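PDB 2QL8: putative redox protein from Lactobacillus casei, which probably works as a thiol-dependent peroxidase or related redox protein of the OsmC/Ohr family, although its own substrate is not established. Local coordinates for residues C59-L64 with I117-V123; A110-T114 with T134-V138. All coordinates share one frame; numbering follows the deposited sequence. Where two conformers were deposited one is given.

Contact 1: C59-L64 with I117-V123. With BEZ (benzoic acid), chain C.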
loop_
_atom_site.group_PDB
_atom_site.type_symbol
_atom_site.label_atom_id
_atom_site.label_comp_id
_atom_site.label_asym_id
_atom_site.label_seq_id
_atom_site.Cartn_x
_atom_site.Cartn_y
_atom_site.Cartn_z
ATOM N N CYS A 59 -5.681 -4.841 5.870
ATOM C CA CYS A 59 -6.593 -3.821 6.368
ATOM C C CYS A 59 -8.071 -4.257 6.244
ATOM O O CYS A 59 -8.881 -4.106 7.197
ATOM C CB CYS A 59 -6.373 -2.495 5.661
ATOM S SG CYS A 59 -7.019 -1.068 6.526
ATOM N N LEU A 60 -8.409 -4.837 5.098
ATOM C CA LEU A 60 -9.751 -5.324 4.892
ATOM C C LEU A 60 -10.093 -6.418 5.902
ATOM O O LEU A 60 -11.193 -6.442 6.475
ATOM C CB LEU A 60 -9.963 -5.823 3.468
ATOM C CG LEU A 60 -10.255 -4.763 2.402
ATOM C CD1 LEU A 60 -10.057 -5.369 0.957
ATOM C CD2 LEU A 60 -11.614 -4.056 2.578
ATOM N N GLU A 61 -9.137 -7.327 6.110
ATOM C CA GLU A 61 -9.333 -8.450 7.015
ATOM C C GLU A 61 -9.531 -7.944 8.465
ATOM O O GLU A 61 -10.401 -8.441 9.201
ATOM C CB GLU A 61 -8.176 -9.442 6.892
ATOM C CG GLU A 61 -8.287 -10.692 7.824
ATOM C CD GLU A 61 -9.293 -11.731 7.363
ATOM O OE1 GLU A 61 -10.197 -11.404 6.553
ATOM O OE2 GLU A 61 -9.144 -12.892 7.872
ATOM N N ALA A 62 -8.733 -6.956 8.879
ATOM C CA ALA A 62 -8.873 -6.336 10.219
ATOM C C ALA A 62 -10.227 -5.675 10.361
ATOM O O ALA A 62 -10.893 -5.752 11.411
ATOM C CB ALA A 62 -7.758 -5.319 10.495
ATOM N N THR A 63 -10.647 -4.987 9.304
ATOM C CA THR A 63 -11.938 -4.300 9.332
ATOM C C THR A 63 -13.079 -5.334 9.440
ATOM O O THR A 63 -14.017 -5.162 10.216
ATOM C CB THR A 63 -12.159 -3.376 8.096
ATOM O OG1 THR A 63 -11.020 -2.551 7.896
ATOM C CG2 THR A 63 -13.433 -2.509 8.214
ATOM N N LEU A 64 -12.933 -6.412 8.682
ATOM C CA LEU A 64 -13.918 -7.496 8.657
ATOM C C LEU A 64 -14.017 -8.146 10.043
ATOM O O LEU A 64 -15.104 -8.405 10.533
ATOM C CB LEU A 64 -13.538 -8.533 7.600
ATOM C CG LEU A 64 -14.491 -9.720 7.382
ATOM C CD1 LEU A 64 -15.917 -9.256 7.140
ATOM C CD2 LEU A 64 -13.908 -10.595 6.214
ATOM N N ILE A 117 -17.246 -3.234 5.146
ATOM C CA ILE A 117 -15.781 -3.089 5.230
ATOM C C ILE A 117 -15.257 -2.176 4.110
ATOM O O ILE A 117 -14.300 -1.427 4.290
ATOM C CB ILE A 117 -14.998 -4.417 5.368
ATOM C CG1 ILE A 117 -14.920 -5.207 4.046
ATOM C CG2 ILE A 117 -15.528 -5.285 6.559
ATOM C CD1 ILE A 117 -14.120 -6.518 4.155
ATOM N N GLU A 118 -15.892 -2.226 2.950
ATOM C CA GLU A 118 -15.494 -1.358 1.838
ATOM C C GLU A 118 -15.542 0.118 2.255
ATOM O O GLU A 118 -14.629 0.897 1.907
ATOM C CB GLU A 118 -16.427 -1.553 0.631
ATOM C CG GLU A 118 -16.061 -0.718 -0.578
ATOM C CD GLU A 118 -17.060 -0.861 -1.734
ATOM O OE1 GLU A 118 -18.110 -1.542 -1.606
ATOM O OE2 GLU A 118 -16.763 -0.242 -2.777
ATOM N N ASN A 119 -16.581 0.472 3.044
ATOM C CA ASN A 119 -16.794 1.826 3.513
ATOM C C ASN A 119 -15.913 2.229 4.687
ATOM O O ASN A 119 -15.755 3.411 4.940
ATOM C CB ASN A 119 -18.241 2.007 3.944
ATOM C CG ASN A 119 -19.197 2.003 2.778
ATOM O OD1 ASN A 119 -18.819 2.374 1.648
ATOM N ND2 ASN A 119 -20.453 1.593 3.037
ATOM N N ARG A 120 -15.438 1.256 5.466
ATOM C CA ARG A 120 -14.703 1.515 6.712
ATOM C C ARG A 120 -13.184 1.346 6.618
ATOM O O ARG A 120 -12.441 2.008 7.322
ATOM C CB ARG A 120 -15.244 0.646 7.848
ATOM C CG ARG A 120 -16.619 1.096 8.329
ATOM C CD ARG A 120 -17.311 0.104 9.248
ATOM N NE ARG A 120 -16.575 -0.129 10.490
ATOM C CZ ARG A 120 -17.110 -0.730 11.563
ATOM N NH1 ARG A 120 -18.377 -1.131 11.545
ATOM N NH2 ARG A 120 -16.412 -0.932 12.653
ATOM N N CYS A 121 -12.732 0.444 5.763
ATOM C CA CYS A 121 -11.317 0.108 5.676
ATOM C C CYS A 121 -10.497 1.316 5.194
ATOM O O CYS A 121 -10.779 1.859 4.120
ATOM C CB CYS A 121 -11.154 -1.063 4.710
ATOM S SG CYS A 121 -9.460 -1.384 4.126
ATOM N N PRO A 122 -9.527 1.783 6.018
ATOM C CA PRO A 122 -8.727 2.938 5.547
ATOM C C PRO A 122 -8.080 2.825 4.169
ATOM O O PRO A 122 -8.067 3.806 3.429
ATOM C CB PRO A 122 -7.711 3.118 6.670
ATOM C CG PRO A 122 -8.481 2.667 7.909
ATOM C CD PRO A 122 -9.273 1.476 7.457
ATOM N N VAL A 123 -7.537 1.667 3.846
ATOM C CA VAL A 123 -6.831 1.547 2.558
ATOM C C VAL A 123 -7.870 1.570 1.424
ATOM O O VAL A 123 -7.662 2.188 0.391
ATOM C CB VAL A 123 -5.878 0.330 2.494
ATOM C CG1 VAL A 123 -5.179 0.269 1.101
ATOM C CG2 VAL A 123 -4.827 0.374 3.645
HETATM C C BEZ C . -13.271 0.065 12.016
HETATM O O1 BEZ C . -13.781 0.151 13.193
HETATM O O2 BEZ C . -13.795 0.585 11.109
HETATM C C1 BEZ C . -11.964 -0.593 11.726
HETATM C C2 BEZ C . -11.438 -1.452 12.707
HETATM C C3 BEZ C . -10.212 -2.070 12.469
HETATM C C4 BEZ C . -9.535 -1.822 11.267
HETATM C C5 BEZ C . -10.075 -0.956 10.305
HETATM C C6 BEZ C . -11.273 -0.347 10.490
#

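Contact 2: A110-T114 with T134-V138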
loop_
_atom_site.group_PDB
_atom_site.type_symbol
_atom_site.label_atom_id
_atom_site.label_comp_id
_atom_site.label_asym_id
_atom_site.label_seq_id
_atom_site.Cartn_x
_atom_site.Cartn_y
_atom_site.Cartn_z
ATOM N N ALA A 110 -22.521 -12.189 3.932
ATOM C CA ALA A 110 -21.148 -11.958 3.439
ATOM C C ALA A 110 -21.107 -10.694 2.586
ATOM O O ALA A 110 -20.174 -9.858 2.710
ATOM C CB ALA A 110 -20.616 -13.153 2.667
ATOM N N LYS A 111 -22.103 -10.516 1.733
ATOM C CA LYS A 111 -22.188 -9.320 0.881
ATOM C C LYS A 111 -22.378 -8.057 1.707
ATOM O O LYS A 111 -21.723 -7.047 1.469
ATOM C CB LYS A 111 -23.291 -9.401 -0.174
ATOM C CG LYS A 111 -23.064 -10.463 -1.220
ATOM C CD LYS A 111 -24.016 -10.316 -2.386
ATOM C CE LYS A 111 -25.404 -10.801 -2.085
ATOM N NZ LYS A 111 -26.372 -10.402 -3.162
ATOM N N ALA A 112 -23.255 -8.101 2.704
ATOM C CA ALA A 112 -23.501 -6.974 3.579
ATOM C C ALA A 112 -22.215 -6.610 4.315
ATOM O O ALA A 112 -21.885 -5.425 4.446
ATOM C CB ALA A 112 -24.638 -7.301 4.551
ATOM N N PHE A 113 -21.504 -7.620 4.815
ATOM C CA PHE A 113 -20.245 -7.354 5.551
ATOM C C PHE A 113 -19.223 -6.749 4.594
ATOM O O PHE A 113 -18.422 -5.908 5.005
ATOM C CB PHE A 113 -19.685 -8.631 6.182
ATOM C CG PHE A 113 -20.431 -9.115 7.389
ATOM C CD1 PHE A 113 -21.592 -8.522 7.859
ATOM C CD2 PHE A 113 -19.920 -10.207 8.070
ATOM C CE1 PHE A 113 -22.217 -9.046 8.999
ATOM C CE2 PHE A 113 -20.559 -10.728 9.218
ATOM C CZ PHE A 113 -21.679 -10.119 9.677
ATOM N N THR A 114 -19.212 -7.206 3.344
ATOM C CA THR A 114 -18.260 -6.668 2.333
ATOM C C THR A 114 -18.536 -5.193 2.090
ATOM O O THR A 114 -17.607 -4.391 2.035
ATOM C CB THR A 114 -18.265 -7.497 1.018
ATOM O OG1 THR A 114 -18.011 -8.876 1.310
ATOM C CG2 THR A 114 -17.235 -6.989 0.023
ATOM N N THR A 134 -11.681 -2.330 -7.431
ATOM C CA THR A 134 -12.952 -3.059 -7.335
ATOM C C THR A 134 -12.898 -4.070 -6.201
ATOM O O THR A 134 -11.826 -4.540 -5.807
ATOM C CB THR A 134 -13.272 -3.759 -8.697
ATOM O OG1 THR A 134 -12.140 -4.510 -9.133
ATOM C CG2 THR A 134 -13.632 -2.721 -9.748
ATOM N N ILE A 135 -14.091 -4.436 -5.699
ATOM C CA ILE A 135 -14.216 -5.364 -4.607
ATOM C C ILE A 135 -15.455 -6.231 -4.853
ATOM O O ILE A 135 -16.472 -5.723 -5.342
ATOM C CB ILE A 135 -14.250 -4.629 -3.211
ATOM C CG1 ILE A 135 -14.260 -5.624 -2.067
ATOM C CG2 ILE A 135 -15.389 -3.633 -3.128
ATOM C CD1 ILE A 135 -13.953 -5.002 -0.698
ATOM N N GLU A 136 -15.353 -7.493 -4.487
ATOM C CA GLU A 136 -16.469 -8.422 -4.624
ATOM C C GLU A 136 -16.469 -9.429 -3.470
ATOM O O GLU A 136 -15.458 -9.675 -2.838
ATOM C CB GLU A 136 -16.411 -9.147 -5.969
ATOM C CG GLU A 136 -15.328 -10.125 -6.053
ATOM C CD GLU A 136 -15.372 -11.001 -7.333
ATOM O OE1 GLU A 136 -16.460 -11.397 -7.811
ATOM O OE2 GLU A 136 -14.295 -11.332 -7.828
ATOM N N THR A 137 -17.635 -10.064 -3.272
ATOM C CA THR A 137 -17.839 -11.124 -2.317
ATOM C C THR A 137 -17.827 -12.430 -3.076
ATOM O O THR A 137 -18.438 -12.530 -4.126
ATOM C CB THR A 137 -19.201 -10.951 -1.601
ATOM O OG1 THR A 137 -19.296 -9.614 -1.077
ATOM C CG2 THR A 137 -19.350 -11.992 -0.498
ATOM N N VAL A 138 -17.113 -13.395 -2.518
ATOM C CA VAL A 138 -16.981 -14.734 -3.081
ATOM C C VAL A 138 -17.253 -15.789 -2.020
ATOM O O VAL A 138 -17.218 -15.532 -0.824
ATOM C CB VAL A 138 -15.582 -14.931 -3.705
ATOM C CG1 VAL A 138 -15.356 -13.871 -4.788
ATOM C CG2 VAL A 138 -14.477 -14.933 -2.614
#

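Contact 1: C59-L64 with I117-V123
Cys-59 and Cys-121 probably form the two-cysteine redox site, as in other OsmC/Ohr proteins, where helix 48-70 meets the break between helices 107-120 and 122-127. Their SG atoms are 3.4 Å apart, too far for a disulfide, consistent with the reduced form of the thiol pair that peroxidases of this family use. Cys-121 sits at the N-cap of the second helix, and its SG caps a backbone N just beyond Val-123. Both thiols are turned anti to their own backbone N (chi1 -161° for Cys-59, 165° for Cys-121), which points them at one another. Pro-122 CD is 3.5 Å from Cys-59 SG, and Val-123 CG2 rests on Cys-59 CB.

Leu-60 CD2 reaches Cys-121 CB at 3.7 Å and Ile-117 CG1. Thr-63 splits its branches: OG1 turns back to Cys-59 O at 2.7 Å, from above the carbonyl plane, while CG2 lies against Ile-117 CB and Arg-120 CB. Thr-63 OG1 also comes within 3.0 Å of benzoic acid C5. Ile-117 CG2 lies close against the backbone of Leu-64, 3.4 Å from its CA. The ligand's carboxylate lies at the edge of the Arg-120 guanidinium, its carbon in that plane, with nearly straight 2.9 Å bonds from NE to O2 and NH2 to O1.

Arg-120 NH1 is held by Glu-70, and Ala-90 N of the second subunit also binds the benzoic acid, so the pocket lies at the dimer interface. Leu-60, Leu-64 and Ile-117 pack on strand 91-102, while Phe-94 of the second subunit touches Pro-122 and Val-123.

Contact 2: A110-T114 with T134-V138
Thr-114 on helix 107-120 and Thr-137 on strand 133-137, an outermost strand of the mixed sheet within this chain, run past each other in opposite directions, bringing their OG1 atoms to 2.8 Å, within hydrogen-bonding distance. Each OG1 is anti to its own carbonyl carbon, and each CG2 anti to its backbone N (chi1 -55° for Thr-114, -52° for Thr-137), an arrangement that sends the two methyls to different neighbours. Thr-114 CG2 slides alongside Ile-135, 3.9 Å from its CG1, while Thr-137 CG2 meets Ala-110 CB at 3.6 Å. Lys-111, in one of its two conformers, crosses Thr-137 at about a right angle before its chain leads away. The helix and strand segments run nearly antiparallel, at 155°, with their axes 8.2 Å apart.

Thr-114 OG1 donates to Ala-110 O at 2.8 Å, reaching it from the face of the carbonyl plane opposite to that used by Thr-114 N. A valine here would probably cost Ala-110 O its hydroxyl donor and leave Thr-137 OG1 without its hydroxyl partner. The small polar link within a mostly apolar interface thus joins helix to strand through a hydroxyl that is itself fixed by the helix backbone.

Overall arrangement
The two contacts lie 11 Å apart between centres, on the same side of the chain's centre, and share helix 107-120. Contact 2 uses an earlier part of that helix, contact 1 its C-terminal part and the start of helix 122-127. Their segments alternate in sequence: 59-64, 110-114, 117-123, then 134-138. Helix 107-120 thus packs against both helix 48-70 and strand 133-137, which also touch each other. The contacts touch directly, Glu-118 CD lying 3.5 Å from Ile-135 CG2 and Leu-60 CD2 packing on Ile-135 CD1. Contact 1 holds the cysteine pair and much of one benzoic acid pocket; contact 2 ties the same helix to the edge of the mixed sheet.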